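Local atomic coordinates of Beta/gama crystallin family protein (Methanosarcina acetivorans C2A, PDB entry 5HT9), a protein that binds calcium, and in this crystal magnesium, at paired sites of a single beta/gamma-crystallin domain built from two Greek key motifs. Residues A[33-38]-A[66-71]; A[4-9]-A[39-44]. One frame throughout, in Å; residues are numbered along the deposited sequence.

Strand 37-42 is common to both contacts, its start lying in interaction 1 and the rest in interaction 2. Their centres are about 11 Å apart, and their segments alternate along the chain: 4-9, 33-38, 39-44, 66-71. In the antiparallel sheet, strand 4-8 lies beside 37-42 on one side and strand 63-65 on the other; interaction 2 joins the first pair, while interaction 1 joins the start of 37-42 to segment 66-71, which follows 63-65. The two meet where Y8 probably hydrogen-bonds to S36 and S37 through the backbone, and both reach one magnesium ion, through E9 in one and K34 and S36 in the other. One cation site thus draws ligands from both contacts.

Interaction 1: A[33-38]-A[66-71]. With MG (magnesium ion), chain E; MG (magnesium ion), chain D.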
ATOM      1  N   ASP A  33       5.698   6.756  -3.243  1.00 25.88           N
ATOM      2  CA  ASP A  33       5.146   7.405  -4.436  1.00 28.50           C
ATOM      3  C   ASP A  33       5.327   6.569  -5.706  1.00 28.16           C
ATOM      4  O   ASP A  33       5.286   7.106  -6.807  1.00 26.28           O
ATOM      5  CB  ASP A  33       5.774   8.793  -4.646  1.00 29.69           C
ATOM      6  CG  ASP A  33       4.989   9.911  -3.969  1.00 34.06           C
ATOM      7  OD1 ASP A  33       4.046   9.622  -3.191  1.00 23.52           O
ATOM      8  OD2 ASP A  33       5.321  11.090  -4.235  1.00 36.85           O
ATOM      9  N   LYS A  34       5.510   5.260  -5.545  1.00 25.64           N
ATOM     10  CA  LYS A  34       5.640   4.358  -6.687  1.00 27.66           C
ATOM     11  C   LYS A  34       4.651   3.198  -6.641  1.00 24.12           C
ATOM     12  O   LYS A  34       4.636   2.363  -7.542  1.00 26.36           O
ATOM     13  CB  LYS A  34       7.055   3.792  -6.773  1.00 28.80           C
ATOM     14  CG  LYS A  34       8.115   4.786  -7.186  1.00 30.87           C
ATOM     15  CD  LYS A  34       9.465   4.092  -7.275  1.00 36.63           C
ATOM     16  CE  LYS A  34      10.543   5.033  -7.800  1.00 41.66           C
ATOM     17  NZ  LYS A  34      11.849   4.331  -7.985  1.00 42.34           N
ATOM     18  N   ILE A  35       3.824   3.138  -5.605  1.00 20.91           N
ATOM     19  CA  ILE A  35       2.936   1.993  -5.451  1.00 17.83           C
ATOM     20  C   ILE A  35       1.779   2.086  -6.438  1.00 19.27           C
ATOM     21  O   ILE A  35       1.066   3.086  -6.474  1.00 18.84           O
ATOM     22  CB  ILE A  35       2.415   1.884  -4.007  1.00 23.49           C
ATOM     23  CG1 ILE A  35       3.593   1.655  -3.055  1.00 20.36           C
ATOM     24  CG2 ILE A  35       1.403   0.747  -3.885  1.00 16.11           C
ATOM     25  CD1 ILE A  35       3.207   1.750  -1.596  1.00 17.99           C
ATOM     26  N   SER A  36       1.601   1.039  -7.242  1.00 16.28           N
ATOM     27  CA  SER A  36       0.612   1.068  -8.302  1.00 19.19           C
ATOM     28  C   SER A  36      -0.387  -0.069  -8.206  1.00 18.22           C
ATOM     29  O   SER A  36      -1.441  -0.011  -8.820  1.00 16.74           O
ATOM     30  CB  SER A  36       1.300   1.041  -9.675  1.00 21.02           C
ATOM     31  OG  SER A  36       1.975   2.266  -9.909  1.00 22.18           O
ATOM     32  N   SER A  37      -0.034  -1.120  -7.469  1.00 16.88           N
ATOM     33  CA  SER A  37      -0.980  -2.179  -7.173  1.00 15.76           C
ATOM     34  C   SER A  37      -0.651  -2.785  -5.816  1.00 18.01           C
ATOM     35  O   SER A  37       0.455  -2.611  -5.291  1.00 14.51           O
ATOM     36  CB  SER A  37      -0.991  -3.250  -8.273  1.00 16.30           C
ATOM     37  OG  SER A  37       0.310  -3.773  -8.480  1.00 17.73           O
ATOM     38  N   ILE A  38      -1.643  -3.458  -5.241  1.00 13.84           N
ATOM     39  CA  ILE A  38      -1.587  -3.916  -3.855  1.00 15.19           C
ATOM     40  C   ILE A  38      -2.301  -5.244  -3.676  1.00 15.89           C
ATOM     41  O   ILE A  38      -3.398  -5.423  -4.188  1.00 17.97           O
ATOM     42  CB  ILE A  38      -2.272  -2.906  -2.900  1.00 15.57           C
ATOM     43  CG1 ILE A  38      -1.641  -1.515  -2.987  1.00 14.75           C
ATOM     44  CG2 ILE A  38      -2.270  -3.425  -1.468  1.00 15.30           C
ATOM     45  CD1 ILE A  38      -2.446  -0.464  -2.191  1.00 15.43           C
ATOM     46  N   SER A  66      -5.399  -4.671  -8.554  1.00 18.93           N
ATOM     47  CA  SER A  66      -4.455  -4.695  -9.677  1.00 17.43           C
ATOM     48  C   SER A  66      -4.050  -3.297 -10.112  1.00 19.05           C
ATOM     49  O   SER A  66      -3.064  -3.109 -10.831  1.00 18.93           O
ATOM     50  CB  SER A  66      -5.056  -5.453 -10.864  1.00 18.26           C
ATOM     51  OG  SER A  66      -6.242  -4.812 -11.320  1.00 22.18           O
ATOM     52  N   SER A  67      -4.825  -2.309  -9.691  1.00 20.65           N
ATOM     53  CA  SER A  67      -4.407  -0.925  -9.813  1.00 19.34           C
ATOM     54  C   SER A  67      -4.994  -0.166  -8.634  1.00 22.68           C
ATOM     55  O   SER A  67      -6.114  -0.445  -8.208  1.00 25.24           O
ATOM     56  CB  SER A  67      -4.859  -0.315 -11.140  1.00 22.76           C
ATOM     57  OG  SER A  67      -6.260  -0.125 -11.145  1.00 25.60           O
ATOM     58  N   VAL A  68      -4.232   0.767  -8.083  1.00 23.07           N
ATOM     59  CA  VAL A  68      -4.724   1.497  -6.929  1.00 20.98           C
ATOM     60  C   VAL A  68      -5.797   2.468  -7.395  1.00 26.23           C
ATOM     61  O   VAL A  68      -6.735   2.736  -6.655  1.00 23.78           O
ATOM     62  CB  VAL A  68      -3.597   2.225  -6.176  1.00 21.49           C
ATOM     63  CG1 VAL A  68      -2.683   1.196  -5.508  1.00 20.14           C
ATOM     64  CG2 VAL A  68      -2.799   3.146  -7.114  1.00 24.86           C
ATOM     65  N   GLU A  69      -5.687   2.955  -8.633  1.00 23.12           N
ATOM     66  CA  GLU A  69      -6.737   3.810  -9.201  1.00 28.43           C
ATOM     67  C   GLU A  69      -8.116   3.144  -9.134  1.00 32.69           C
ATOM     68  O   GLU A  69      -9.116   3.798  -8.832  1.00 33.87           O
ATOM     69  CB  GLU A  69      -6.420   4.186 -10.653  1.00 36.23           C
ATOM     70  CG  GLU A  69      -5.267   5.175 -10.843  1.00 37.74           C
ATOM     71  CD  GLU A  69      -5.624   6.608 -10.459  1.00 42.40           C
ATOM     72  OE1 GLU A  69      -6.821   6.889 -10.216  1.00 42.33           O
ATOM     73  OE2 GLU A  69      -4.702   7.460 -10.404  1.00 39.29           O
ATOM     74  N   SER A  70      -8.165   1.841  -9.398  1.00 29.15           N
ATOM     75  CA  SER A  70      -9.423   1.103  -9.354  1.00 29.88           C
ATOM     76  C   SER A  70      -9.993   1.041  -7.959  1.00 30.77           C
ATOM     77  O   SER A  70     -11.196   0.842  -7.783  1.00 38.29           O
ATOM     78  CB  SER A  70      -9.242  -0.322  -9.862  1.00 27.60           C
ATOM     79  OG  SER A  70      -8.793  -1.180  -8.824  1.00 30.37           O
ATOM     80  N   ALA A  71      -9.123   1.178  -6.965  1.00 28.88           N
ATOM     81  CA  ALA A  71      -9.536   1.130  -5.572  1.00 29.78           C
ATOM     82  C   ALA A  71      -9.777   2.530  -5.009  1.00 26.24           C
ATOM     83  O   ALA A  71      -9.893   2.699  -3.802  1.00 27.78           O
ATOM     84  CB  ALA A  71      -8.491   0.399  -4.739  1.00 26.66           C
TER
HETATM   85 MG    MG E 103       4.235   2.933  -9.834  1.00 27.52          MG
HETATM   86 MG    MG D 102       2.900  10.228  -1.548  1.00 21.02          MG
HETATM   87  O   HOH W   1       1.691  11.464  -2.634  1.00 20.40           O
HETATM   88  O   HOH W   2       4.210  11.884  -1.099  1.00 22.76           O
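The carbonyl oxygen of S36 is gripped twice from the 66-71 loop: V68 N donates a hydrogen bond to S36 O over 3.0 Å, and the CA-H of S67 points at the same S36 O from 3.3 Å. The bond from V68 is bent, 140° at the hydrogen, and its nitrogen sits well above the carbonyl plane. V68 then supplies the apolar part of the contact. With its CG1 anti to the carbonyl carbon (chi1 -68°), that methyl comes to 3.7 Å from I38 CD1, the two side chains crossing at about a right angle. The other methyl, V68 CG2, rests against the carbonyl oxygens of I35 and S36, 3.9 Å from I35 O. S36 and S37 both face Y8 in a classic beta bulge; the CB of S37 rests 3.3 Å from S66 O, while the S37 hydroxyl turns to the backbone of H10 and F13. The 66-71 loop holds its own shape through an ST motif, in which S67 OG accepts from S70 N at 3.2 Å; the hydroxyl of S70 returns a bond to S67 O.

The other end of segment 33-38 serves the cations. One magnesium ion takes K34 O and S36 OG, the latter at 2.4 Å, together with E9 O and N76 OD1; S36 OG also bonds to D75. The second is held by D33 OD1 at 2.1 Å, two waters, and atoms of E49, S77 and S79. S36 therefore has a divided role: its hydroxyl binds a magnesium ion while its carbonyl ties down the 66-71 loop, so the position of this metal ligand is probably coupled to the packing around V68.

Interaction 2: A[4-9]-A[39-44]; sequences EVIVYE and KVKSGT. With MG (magnesium ion), chain E.
Backbone bonds between E4 and S42 and between I6 and K39 zip strand 4-8 to strand 39-42, antiparallel at 165°. I6 N to K39 O, 2.8 Å long, is nearly straight at 172°. E4 O takes two donors, S42 N in its carbonyl plane and K41 N at 2.8 Å tilted from it, since K41 and S42 both face E4 in a classic beta bulge.

Among the polar side chains, E4 runs extended from a CG anti to the backbone N (chi1 -176°), side by side with K41. The two touch through carbon, with E4 OE2 3.8 Å from K41 CB, while their charged ends stay apart. A water bridges that carboxylate to S42, donating to E4 OE2 at 2.6 Å and lying 3.0 Å from S42 OG. An alanine in place of E4 is likely to leave this water without its carboxylate acceptor and strip the cover from one flank of K41's CB and CG.

Further along, K39 crosses the ring of Y8 obliquely, and K39 NZ makes a weak hydrogen bond of 3.4 Å to Y8 OH; F13 adds a cation-pi contact to K39 and an edge-to-face one to Y8.

The apolar contact is V5 CG2 with V40 CG2 at 3.8 Å on the buried face, where W45 of the second sheet touches both valines; on the opposite face I6 CD1 makes a van der Waals contact with the carbon chain of K41 at CE. Beyond Y8 the chain turns a corner, and E9 O binds a magnesium ion: adjacent antiparallel strands of a crystallin Greek key, with a cation site where 4-8 ends and 37-42 begins.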
ATOM      1  N   GLU A   4      -0.755  -8.685   6.815  1.00 20.94           N
ATOM      2  CA  GLU A   4       0.203  -8.729   5.727  1.00 21.20           C
ATOM      3  C   GLU A   4      -0.344  -8.031   4.502  1.00 19.00           C
ATOM      4  O   GLU A   4      -1.494  -8.251   4.111  1.00 18.85           O
ATOM      5  CB  GLU A   4       0.550 -10.169   5.375  1.00 20.36           C
ATOM      6  CG  GLU A   4       1.625 -10.276   4.310  1.00 17.61           C
ATOM      7  CD  GLU A   4       2.003 -11.715   4.031  1.00 27.70           C
ATOM      8  OE1 GLU A   4       3.082 -11.951   3.444  1.00 21.96           O
ATOM      9  OE2 GLU A   4       1.211 -12.606   4.400  1.00 25.34           O
ATOM     10  N   VAL A   5       0.491  -7.204   3.899  1.00 18.13           N
ATOM     11  CA  VAL A   5       0.130  -6.504   2.678  1.00 15.68           C
ATOM     12  C   VAL A   5       1.352  -6.516   1.754  1.00 17.57           C
ATOM     13  O   VAL A   5       2.499  -6.400   2.209  1.00 17.81           O
ATOM     14  CB  VAL A   5      -0.344  -5.053   2.956  1.00 15.70           C
ATOM     15  CG1 VAL A   5       0.756  -4.222   3.610  1.00 16.25           C
ATOM     16  CG2 VAL A   5      -0.840  -4.390   1.679  1.00 16.32           C
ATOM     17  N   ILE A   6       1.102  -6.722   0.468  1.00 16.99           N
ATOM     18  CA  ILE A   6       2.165  -6.680  -0.513  1.00 15.60           C
ATOM     19  C   ILE A   6       1.905  -5.507  -1.437  1.00 15.54           C
ATOM     20  O   ILE A   6       0.799  -5.361  -1.956  1.00 18.39           O
ATOM     21  CB  ILE A   6       2.251  -7.984  -1.311  1.00 19.82           C
ATOM     22  CG1 ILE A   6       2.338  -9.174  -0.347  1.00 17.20           C
ATOM     23  CG2 ILE A   6       3.466  -7.943  -2.211  1.00 20.01           C
ATOM     24  CD1 ILE A   6       2.324 -10.506  -1.017  1.00 24.95           C
ATOM     25  N   VAL A   7       2.911  -4.663  -1.626  1.00 18.36           N
ATOM     26  CA  VAL A   7       2.772  -3.519  -2.526  1.00 15.97           C
ATOM     27  C   VAL A   7       3.708  -3.683  -3.718  1.00 18.13           C
ATOM     28  O   VAL A   7       4.798  -4.238  -3.589  1.00 17.69           O
ATOM     29  CB  VAL A   7       3.065  -2.180  -1.809  1.00 13.58           C
ATOM     30  CG1 VAL A   7       1.975  -1.880  -0.739  1.00 14.13           C
ATOM     31  CG2 VAL A   7       4.449  -2.198  -1.178  1.00 16.16           C
ATOM     32  N   TYR A   8       3.278  -3.176  -4.868  1.00 14.34           N
ATOM     33  CA  TYR A   8       3.991  -3.364  -6.128  1.00 18.76           C
ATOM     34  C   TYR A   8       4.174  -2.051  -6.858  1.00 17.72           C
ATOM     35  O   TYR A   8       3.296  -1.187  -6.836  1.00 16.81           O
ATOM     36  CB  TYR A   8       3.232  -4.318  -7.054  1.00 19.43           C
ATOM     37  CG  TYR A   8       3.169  -5.767  -6.636  1.00 18.24           C
ATOM     38  CD1 TYR A   8       2.239  -6.213  -5.697  1.00 19.11           C
ATOM     39  CD2 TYR A   8       3.991  -6.702  -7.236  1.00 20.16           C
ATOM     40  CE1 TYR A   8       2.166  -7.554  -5.349  1.00 20.08           C
ATOM     41  CE2 TYR A   8       3.928  -8.035  -6.902  1.00 24.06           C
ATOM     42  CZ  TYR A   8       3.022  -8.463  -5.964  1.00 23.15           C
ATOM     43  OH  TYR A   8       2.987  -9.809  -5.652  1.00 27.81           O
ATOM     44  N   GLU A   9       5.298  -1.937  -7.551  1.00 18.81           N
ATOM     45  CA  GLU A   9       5.665  -0.732  -8.288  1.00 18.83           C
ATOM     46  C   GLU A   9       4.800  -0.445  -9.529  1.00 18.01           C
ATOM     47  O   GLU A   9       4.584   0.711  -9.895  1.00 21.71           O
ATOM     48  CB  GLU A   9       7.134  -0.850  -8.696  1.00 20.99           C
ATOM     49  CG  GLU A   9       7.662   0.310  -9.493  1.00 19.13           C
ATOM     50  CD  GLU A   9       9.084   0.072  -9.954  1.00 24.57           C
ATOM     51  OE1 GLU A   9       9.559  -1.085  -9.847  1.00 22.47           O
ATOM     52  OE2 GLU A   9       9.709   1.038 -10.436  1.00 25.18           O
ATOM     53  N   LYS A  39      -1.705  -6.157  -2.922  1.00 15.52           N
ATOM     54  CA  LYS A  39      -2.429  -7.332  -2.438  1.00 16.24           C
ATOM     55  C   LYS A  39      -2.496  -7.278  -0.926  1.00 17.13           C
ATOM     56  O   LYS A  39      -1.485  -7.460  -0.261  1.00 17.34           O
ATOM     57  CB  LYS A  39      -1.751  -8.642  -2.863  1.00 20.75           C
ATOM     58  CG  LYS A  39      -1.698  -8.899  -4.353  1.00 17.44           C
ATOM     59  CD  LYS A  39      -0.907 -10.171  -4.634  1.00 21.20           C
ATOM     60  CE  LYS A  39      -0.690 -10.365  -6.126  1.00 25.69           C
ATOM     61  NZ  LYS A  39       0.122 -11.582  -6.377  1.00 24.75           N
ATOM     62  N   VAL A  40      -3.671  -7.025  -0.370  1.00 16.74           N
ATOM     63  CA  VAL A  40      -3.804  -7.180   1.070  1.00 17.46           C
ATOM     64  C   VAL A  40      -4.086  -8.650   1.370  1.00 15.38           C
ATOM     65  O   VAL A  40      -5.078  -9.206   0.901  1.00 18.91           O
ATOM     66  CB  VAL A  40      -4.917  -6.304   1.663  1.00 16.34           C
ATOM     67  CG1 VAL A  40      -5.015  -6.547   3.170  1.00 14.99           C
ATOM     68  CG2 VAL A  40      -4.630  -4.822   1.391  1.00 14.99           C
ATOM     69  N   LYS A  41      -3.194  -9.276   2.132  1.00 16.84           N
ATOM     70  CA  LYS A  41      -3.324 -10.690   2.458  1.00 19.03           C
ATOM     71  C   LYS A  41      -4.188 -10.905   3.697  1.00 23.16           C
ATOM     72  O   LYS A  41      -5.070 -11.766   3.720  1.00 21.69           O
ATOM     73  CB  LYS A  41      -1.949 -11.316   2.667  1.00 21.32           C
ATOM     74  CG  LYS A  41      -1.089 -11.343   1.413  1.00 21.96           C
ATOM     75  CD  LYS A  41      -1.795 -12.100   0.303  1.00 26.02           C
ATOM     76  CE  LYS A  41      -0.811 -12.570  -0.767  1.00 31.43           C
ATOM     77  NZ  LYS A  41      -1.440 -13.561  -1.707  1.00 33.74           N
ATOM     78  N   SER A  42      -3.934 -10.111   4.727  1.00 21.02           N
ATOM     79  CA  SER A  42      -4.676 -10.253   5.983  1.00 20.69           C
ATOM     80  C   SER A  42      -4.683  -8.933   6.722  1.00 20.45           C
ATOM     81  O   SER A  42      -3.712  -8.180   6.657  1.00 19.04           O
ATOM     82  CB  SER A  42      -4.057 -11.344   6.851  1.00 22.13           C
ATOM     83  OG  SER A  42      -2.697 -11.036   7.116  1.00 29.07           O
ATOM     84  N   GLY A  43      -5.787  -8.650   7.412  1.00 21.51           N
ATOM     85  CA  GLY A  43      -5.913  -7.423   8.171  1.00 22.29           C
ATOM     86  C   GLY A  43      -6.432  -6.256   7.362  1.00 20.96           C
ATOM     87  O   GLY A  43      -6.496  -6.312   6.125  1.00 18.96           O
ATOM     88  N   THR A  44      -6.806  -5.192   8.072  1.00 19.29           N
ATOM     89  CA  THR A  44      -7.199  -3.936   7.456  1.00 18.06           C
ATOM     90  C   THR A  44      -6.020  -2.986   7.541  1.00 22.15           C
ATOM     91  O   THR A  44      -5.418  -2.835   8.604  1.00 19.55           O
ATOM     92  CB  THR A  44      -8.417  -3.287   8.141  1.00 16.21           C
ATOM     93  OG1 THR A  44      -9.475  -4.242   8.270  1.00 18.99           O
ATOM     94  CG2 THR A  44      -8.903  -2.086   7.329  1.00 18.86           C
TER
HETATM   95 MG    MG E 103       4.235   2.933  -9.834  1.00 27.52          MG
HETATM   96  O   HOH W   3      -0.969 -13.033   5.672  1.00 33.36           O